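Local coordinates for uncharacterized protein (Bacteroides caccae, PDB 4L7A) that is uncharacterized but probably acts as a zinc-dependent metallo-peptidase, at residues Lys67-Val80 with Leu251-Leu265. Residues are numbered along the deposited sequence; the frame is centred on the assembly and turned at random.
Sequences KIVKHCWLEAYDEV and LRKVIARRTNEISEL
C72 and R258 mark the closest backbone approach, CA to CA 5.4 Å, where helices 67-80 and 251-260 pack antiparallel at 161° with their axes 8.6 Å apart, a knobs-into-holes pair tied by a salt-bridge network of K70, E75, E79, R257, R258 and E261. R258 is one of two knobs, its extended chain running in among H71, E75, A76 and E79. In the pi-type turn at 70-74, E75 N bonds back to K70 O instead of H71 O, and R258 NH1 takes H71 O (2.9 Å), in the carbonyl plane on a lone pair. The same NH1 makes a longer salt bridge to E75 OE1 (3.3 Å), met from above the carboxylate plane. R258 grips E79 side-on, NE and NH2 both to OE1, NH2 to OE1 at 2.9 Å. R257 takes E79 end-on, NH1 to OE2 and NH2 to OE1, leaving OE1 with three donors. An alanine in place of R258 would probably leave H71 O without this donor and E79 held by R257 alone across the contact. With CG anti to the backbone N (chi1 -170°), the H71 ring has R258 NH1 over one face and, over the other, L265 CD2 in a CH-pi contact, while NE2 donates in plane to E261 OE1 (2.9 Å). A76 CB is the reciprocal knob, among L251, V254, I255 and the aliphatic part of R258. Helix 131-153 packs against I68, C72 and Y77, whose OH bonds H143; helix 195-208 touches L251 and I255, and helix 17-35 meets K67 and L74.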
loop_
_atom_site.group_PDB
_atom_site.type_symbol
_atom_site.label_atom_id
_atom_site.label_comp_id
_atom_site.label_asym_id
_atom_site.label_seq_id
_atom_site.Cartn_x
_atom_site.Cartn_y
_atom_site.Cartn_z
ATOM N N LYS A 67 -11.712 -7.617 -3.825
ATOM C CA LYS A 67 -11.185 -8.230 -5.058
ATOM C C LYS A 67 -10.083 -7.374 -5.711
ATOM O O LYS A 67 -9.131 -7.916 -6.306
ATOM C CB LYS A 67 -12.291 -8.464 -6.089
ATOM C CG LYS A 67 -13.333 -9.478 -5.672
ATOM C CD LYS A 67 -14.158 -9.939 -6.849
ATOM C CE LYS A 67 -15.092 -11.128 -6.457
ATOM N NZ LYS A 67 -15.891 -11.495 -7.632
ATOM N N ILE A 68 -10.226 -6.054 -5.636
ATOM C CA ILE A 68 -9.220 -5.150 -6.192
ATOM C C ILE A 68 -7.901 -5.266 -5.407
ATOM O O ILE A 68 -6.792 -5.328 -5.996
ATOM C CB ILE A 68 -9.765 -3.741 -6.238
ATOM C CG1 ILE A 68 -10.894 -3.719 -7.289
ATOM C CG2 ILE A 68 -8.695 -2.753 -6.612
ATOM C CD1 ILE A 68 -11.638 -2.386 -7.393
ATOM N N VAL A 69 -8.021 -5.264 -4.089
ATOM C CA VAL A 69 -6.852 -5.371 -3.187
ATOM C C VAL A 69 -6.078 -6.681 -3.413
ATOM O O VAL A 69 -4.839 -6.700 -3.439
ATOM C CB VAL A 69 -7.304 -5.236 -1.746
ATOM C CG1 VAL A 69 -6.213 -5.553 -0.768
ATOM C CG2 VAL A 69 -7.757 -3.792 -1.488
ATOM N N LYS A 70 -6.805 -7.772 -3.630
ATOM C CA LYS A 70 -6.176 -9.053 -3.845
ATOM C C LYS A 70 -5.523 -9.087 -5.192
ATOM O O LYS A 70 -4.373 -9.517 -5.324
ATOM C CB LYS A 70 -7.196 -10.172 -3.740
ATOM C CG LYS A 70 -6.641 -11.577 -4.033
ATOM C CD LYS A 70 -7.693 -12.651 -3.729
ATOM C CE LYS A 70 -7.606 -13.842 -4.701
ATOM N NZ LYS A 70 -6.307 -14.580 -4.517
ATOM N N HIS A 71 -6.212 -8.572 -6.190
ATOM C CA HIS A 71 -5.669 -8.551 -7.578
ATOM C C HIS A 71 -4.422 -7.685 -7.769
ATOM O O HIS A 71 -3.490 -8.071 -8.487
ATOM C CB HIS A 71 -6.721 -8.063 -8.566
ATOM C CG HIS A 71 -6.321 -8.235 -9.987
ATOM N ND1 HIS A 71 -6.237 -9.482 -10.581
ATOM C CD2 HIS A 71 -5.942 -7.338 -10.924
ATOM C CE1 HIS A 71 -5.867 -9.341 -11.838
ATOM N NE2 HIS A 71 -5.676 -8.052 -12.071
ATOM N N CYS A 72 -4.403 -6.539 -7.089
ATOM C CA CYS A 72 -3.374 -5.508 -7.318
ATOM C C CYS A 72 -2.183 -5.511 -6.353
ATOM O O CYS A 72 -1.128 -4.906 -6.646
ATOM C CB CYS A 72 -4.024 -4.153 -7.293
ATOM S SG CYS A 72 -5.219 -3.947 -8.614
ATOM N N TRP A 73 -2.331 -6.186 -5.234
ATOM C CA TRP A 73 -1.246 -6.346 -4.258
ATOM C C TRP A 73 -0.960 -7.836 -4.030
ATOM O O TRP A 73 0.101 -8.336 -4.457
ATOM C CB TRP A 73 -1.474 -5.527 -2.978
ATOM C CG TRP A 73 -0.888 -6.153 -1.777
ATOM C CD1 TRP A 73 0.395 -6.584 -1.599
ATOM C CD2 TRP A 73 -1.594 -6.491 -0.610
ATOM N NE1 TRP A 73 0.505 -7.225 -0.377
ATOM C CE2 TRP A 73 -0.714 -7.138 0.251
ATOM C CE3 TRP A 73 -2.899 -6.258 -0.178
ATOM C CZ2 TRP A 73 -1.100 -7.552 1.540
ATOM C CZ3 TRP A 73 -3.291 -6.743 1.093
ATOM C CH2 TRP A 73 -2.386 -7.378 1.906
ATOM N N LEU A 74 -1.916 -8.573 -3.453
ATOM C CA LEU A 74 -1.634 -9.928 -3.002
ATOM C C LEU A 74 -1.220 -10.837 -4.153
ATOM O O LEU A 74 -0.198 -11.459 -4.074
ATOM C CB LEU A 74 -2.818 -10.527 -2.288
ATOM C CG LEU A 74 -3.103 -10.013 -0.889
ATOM C CD1 LEU A 74 -4.493 -10.434 -0.463
ATOM C CD2 LEU A 74 -2.112 -10.536 0.103
ATOM N N GLU A 75 -1.949 -10.793 -5.260
ATOM C CA GLU A 75 -1.589 -11.558 -6.431
ATOM C C GLU A 75 -0.350 -11.067 -7.163
ATOM O O GLU A 75 0.293 -11.863 -7.861
ATOM C CB GLU A 75 -2.755 -11.698 -7.403
ATOM C CG GLU A 75 -3.802 -12.710 -6.925
ATOM C CD GLU A 75 -4.941 -12.839 -7.938
ATOM O OE1 GLU A 75 -4.706 -12.834 -9.163
ATOM O OE2 GLU A 75 -6.078 -12.885 -7.521
ATOM N N ALA A 76 0.003 -9.793 -6.988
ATOM C CA ALA A 76 1.186 -9.254 -7.641
ATOM C C ALA A 76 2.445 -9.755 -6.962
ATOM O O ALA A 76 3.429 -10.192 -7.574
ATOM C CB ALA A 76 1.130 -7.711 -7.646
ATOM N N TYR A 77 2.411 -9.657 -5.665
ATOM C CA TYR A 77 3.453 -10.192 -4.824
ATOM C C TYR A 77 3.590 -11.702 -5.053
ATOM O O TYR A 77 4.716 -12.184 -5.175
ATOM C CB TYR A 77 3.168 -9.880 -3.362
ATOM C CG TYR A 77 3.505 -8.462 -2.886
ATOM C CD1 TYR A 77 3.517 -7.369 -3.747
ATOM C CD2 TYR A 77 3.789 -8.221 -1.520
ATOM C CE1 TYR A 77 3.838 -6.051 -3.272
ATOM C CE2 TYR A 77 4.061 -6.965 -1.042
ATOM C CZ TYR A 77 4.100 -5.875 -1.920
ATOM O OH TYR A 77 4.415 -4.670 -1.412
ATOM N N ASP A 78 2.471 -12.422 -5.162
ATOM C CA ASP A 78 2.538 -13.852 -5.418
ATOM C C ASP A 78 3.206 -14.102 -6.756
ATOM O O ASP A 78 4.095 -14.914 -6.835
ATOM C CB ASP A 78 1.158 -14.523 -5.498
ATOM C CG ASP A 78 0.476 -14.676 -4.158
ATOM O OD1 ASP A 78 1.141 -14.585 -3.103
ATOM O OD2 ASP A 78 -0.758 -14.932 -4.182
ATOM N N GLU A 79 2.780 -13.390 -7.798
ATOM C CA GLU A 79 3.331 -13.589 -9.137
ATOM C C GLU A 79 4.854 -13.410 -9.193
ATOM O O GLU A 79 5.553 -14.149 -9.859
ATOM C CB GLU A 79 2.682 -12.607 -10.117
ATOM C CG GLU A 79 2.933 -12.912 -11.574
ATOM C CD GLU A 79 2.247 -11.895 -12.502
ATOM O OE1 GLU A 79 1.065 -11.528 -12.321
ATOM O OE2 GLU A 79 2.923 -11.433 -13.409
ATOM N N VAL A 80 5.371 -12.400 -8.514
ATOM C CA VAL A 80 6.795 -12.132 -8.605
ATOM C C VAL A 80 7.631 -12.784 -7.517
ATOM O O VAL A 80 8.734 -13.209 -7.797
ATOM C CB VAL A 80 7.031 -10.641 -8.633
ATOM C CG1 VAL A 80 8.533 -10.326 -8.735
ATOM C CG2 VAL A 80 6.287 -10.068 -9.854
ATOM N N LEU A 251 8.297 -6.465 -10.424
ATOM C CA LEU A 251 7.168 -6.280 -9.517
ATOM C C LEU A 251 6.471 -4.951 -9.802
ATOM O O LEU A 251 5.245 -4.894 -9.855
ATOM C CB LEU A 251 7.568 -6.392 -8.033
ATOM C CG LEU A 251 6.462 -6.214 -6.967
ATOM C CD1 LEU A 251 5.356 -7.201 -7.119
ATOM C CD2 LEU A 251 7.032 -6.400 -5.603
ATOM N N ARG A 252 7.239 -3.897 -10.015
ATOM C CA ARG A 252 6.639 -2.606 -10.435
ATOM C C ARG A 252 5.747 -2.741 -11.690
ATOM O O ARG A 252 4.638 -2.201 -11.730
ATOM C CB ARG A 252 7.727 -1.542 -10.666
ATOM C CG ARG A 252 7.178 -0.199 -11.197
ATOM C CD ARG A 252 8.333 0.749 -11.593
ATOM N NE ARG A 252 9.080 0.177 -12.698
ATOM C CZ ARG A 252 8.739 0.328 -13.990
ATOM N NH1 ARG A 252 7.691 1.047 -14.334
ATOM N NH2 ARG A 252 9.446 -0.255 -14.958
ATOM N N LYS A 253 6.236 -3.481 -12.687
ATOM C CA LYS A 253 5.525 -3.645 -13.944
ATOM C C LYS A 253 4.305 -4.499 -13.779
ATOM O O LYS A 253 3.275 -4.205 -14.364
ATOM C CB LYS A 253 6.429 -4.240 -15.012
ATOM C CG LYS A 253 7.385 -3.215 -15.603
ATOM C CD LYS A 253 8.784 -3.795 -15.896
ATOM C CE LYS A 253 8.787 -4.763 -17.052
ATOM N NZ LYS A 253 9.020 -4.043 -18.304
ATOM N N VAL A 254 4.426 -5.548 -12.978
ATOM C CA VAL A 254 3.300 -6.429 -12.716
ATOM C C VAL A 254 2.171 -5.681 -11.967
ATOM O O VAL A 254 1.013 -5.795 -12.335
ATOM C CB VAL A 254 3.761 -7.701 -12.003
ATOM C CG1 VAL A 254 2.582 -8.462 -11.401
ATOM C CG2 VAL A 254 4.544 -8.579 -13.009
ATOM N N ILE A 255 2.528 -4.857 -11.000
ATOM C CA ILE A 255 1.554 -4.013 -10.310
ATOM C C ILE A 255 0.847 -3.074 -11.287
ATOM O O ILE A 255 -0.386 -3.036 -11.314
ATOM C CB ILE A 255 2.210 -3.222 -9.164
ATOM C CG1 ILE A 255 2.503 -4.207 -8.024
ATOM C CG2 ILE A 255 1.285 -2.055 -8.682
ATOM C CD1 ILE A 255 3.368 -3.725 -6.922
ATOM N N ALA A 256 1.612 -2.380 -12.149
ATOM C CA ALA A 256 1.013 -1.518 -13.145
ATOM C C ALA A 256 0.065 -2.263 -14.108
ATOM O O ALA A 256 -1.008 -1.746 -14.452
ATOM C CB ALA A 256 2.093 -0.769 -13.960
ATOM N N ARG A 257 0.442 -3.459 -14.538
ATOM C CA ARG A 257 -0.402 -4.225 -15.422
ATOM C C ARG A 257 -1.688 -4.563 -14.696
ATOM O O ARG A 257 -2.792 -4.470 -15.254
ATOM C CB ARG A 257 0.304 -5.516 -15.839
ATOM C CG ARG A 257 -0.337 -6.233 -16.971
ATOM C CD ARG A 257 0.130 -7.698 -17.101
ATOM N NE ARG A 257 -0.478 -8.553 -16.081
ATOM C CZ ARG A 257 0.159 -9.314 -15.189
ATOM N NH1 ARG A 257 1.470 -9.387 -15.111
ATOM N NH2 ARG A 257 -0.545 -10.053 -14.357
ATOM N N ARG A 258 -1.551 -4.970 -13.445
ATOM C CA ARG A 258 -2.727 -5.373 -12.674
ATOM C C ARG A 258 -3.701 -4.234 -12.338
ATOM O O ARG A 258 -4.916 -4.400 -12.471
ATOM C CB ARG A 258 -2.297 -6.156 -11.438
ATOM C CG ARG A 258 -1.893 -7.594 -11.768
ATOM C CD ARG A 258 -1.134 -8.188 -10.618
ATOM N NE ARG A 258 -0.903 -9.597 -10.889
ATOM C CZ ARG A 258 -1.813 -10.544 -10.744
ATOM N NH1 ARG A 258 -3.024 -10.271 -10.266
ATOM N NH2 ARG A 258 -1.495 -11.779 -11.069
ATOM N N THR A 259 -3.193 -3.080 -11.967
ATOM C CA THR A 259 -4.086 -1.938 -11.661
ATOM C C THR A 259 -4.759 -1.403 -12.942
ATOM O O THR A 259 -5.851 -0.859 -12.870
ATOM C CB THR A 259 -3.375 -0.779 -10.945
ATOM O OG1 THR A 259 -2.192 -0.426 -11.638
ATOM C CG2 THR A 259 -2.977 -1.161 -9.571
ATOM N N ASN A 260 -4.160 -1.616 -14.104
ATOM C CA ASN A 260 -4.871 -1.292 -15.359
ATOM C C ASN A 260 -5.929 -2.291 -15.772
ATOM O O ASN A 260 -6.699 -2.003 -16.651
ATOM C CB ASN A 260 -3.917 -1.155 -16.538
ATOM C CG ASN A 260 -3.271 0.212 -16.603
ATOM O OD1 ASN A 260 -3.777 1.221 -16.048
ATOM N ND2 ASN A 260 -2.119 0.261 -17.267
ATOM N N GLU A 261 -5.932 -3.458 -15.141
ATOM C CA GLU A 261 -6.883 -4.538 -15.393
ATOM C C GLU A 261 -8.107 -4.474 -14.482
ATOM O O GLU A 261 -8.979 -5.334 -14.579
ATOM C CB GLU A 261 -6.210 -5.889 -15.114
ATOM C CG GLU A 261 -5.322 -6.332 -16.207
ATOM C CD GLU A 261 -4.426 -7.490 -15.818
ATOM O OE1 GLU A 261 -4.582 -8.088 -14.713
ATOM O OE2 GLU A 261 -3.533 -7.767 -16.616
ATOM N N ILE A 262 -8.217 -3.464 -13.631
ATOM C CA ILE A 262 -9.313 -3.451 -12.663
ATOM C C ILE A 262 -10.700 -3.615 -13.324
ATOM O O ILE A 262 -11.499 -4.415 -12.866
ATOM C CB ILE A 262 -9.226 -2.214 -11.736
ATOM C CG1 ILE A 262 -8.113 -2.445 -10.734
ATOM C CG2 ILE A 262 -10.551 -1.937 -11.038
ATOM C CD1 ILE A 262 -7.764 -1.232 -9.888
ATOM N N SER A 263 -10.966 -2.885 -14.403
ATOM C CA SER A 263 -12.291 -2.972 -15.007
ATOM C C SER A 263 -12.548 -4.302 -15.675
ATOM O O SER A 263 -13.636 -4.547 -16.029
ATOM C CB SER A 263 -12.519 -1.896 -16.052
ATOM O OG SER A 263 -11.602 -2.070 -17.088
ATOM N N GLU A 264 -11.552 -5.150 -15.843
ATOM C CA GLU A 264 -11.787 -6.524 -16.321
ATOM C C GLU A 264 -12.169 -7.505 -15.201
ATOM O O GLU A 264 -12.512 -8.638 -15.483
ATOM C CB GLU A 264 -10.547 -7.065 -17.049
ATOM C CG GLU A 264 -10.109 -6.202 -18.230
ATOM C CD GLU A 264 -8.708 -6.560 -18.755
ATOM O OE1 GLU A 264 -8.323 -7.748 -18.718
ATOM O OE2 GLU A 264 -7.997 -5.638 -19.210
ATOM N N LEU A 265 -12.108 -7.096 -13.933
ATOM C CA LEU A 265 -12.465 -8.006 -12.853
ATOM C C LEU A 265 -13.980 -8.138 -12.745
ATOM O O LEU A 265 -14.723 -7.254 -13.200
ATOM C CB LEU A 265 -11.912 -7.517 -11.523
ATOM C CG LEU A 265 -10.386 -7.399 -11.403
ATOM C CD1 LEU A 265 -10.020 -6.499 -10.213
ATOM C CD2 LEU A 265 -9.792 -8.771 -11.261
#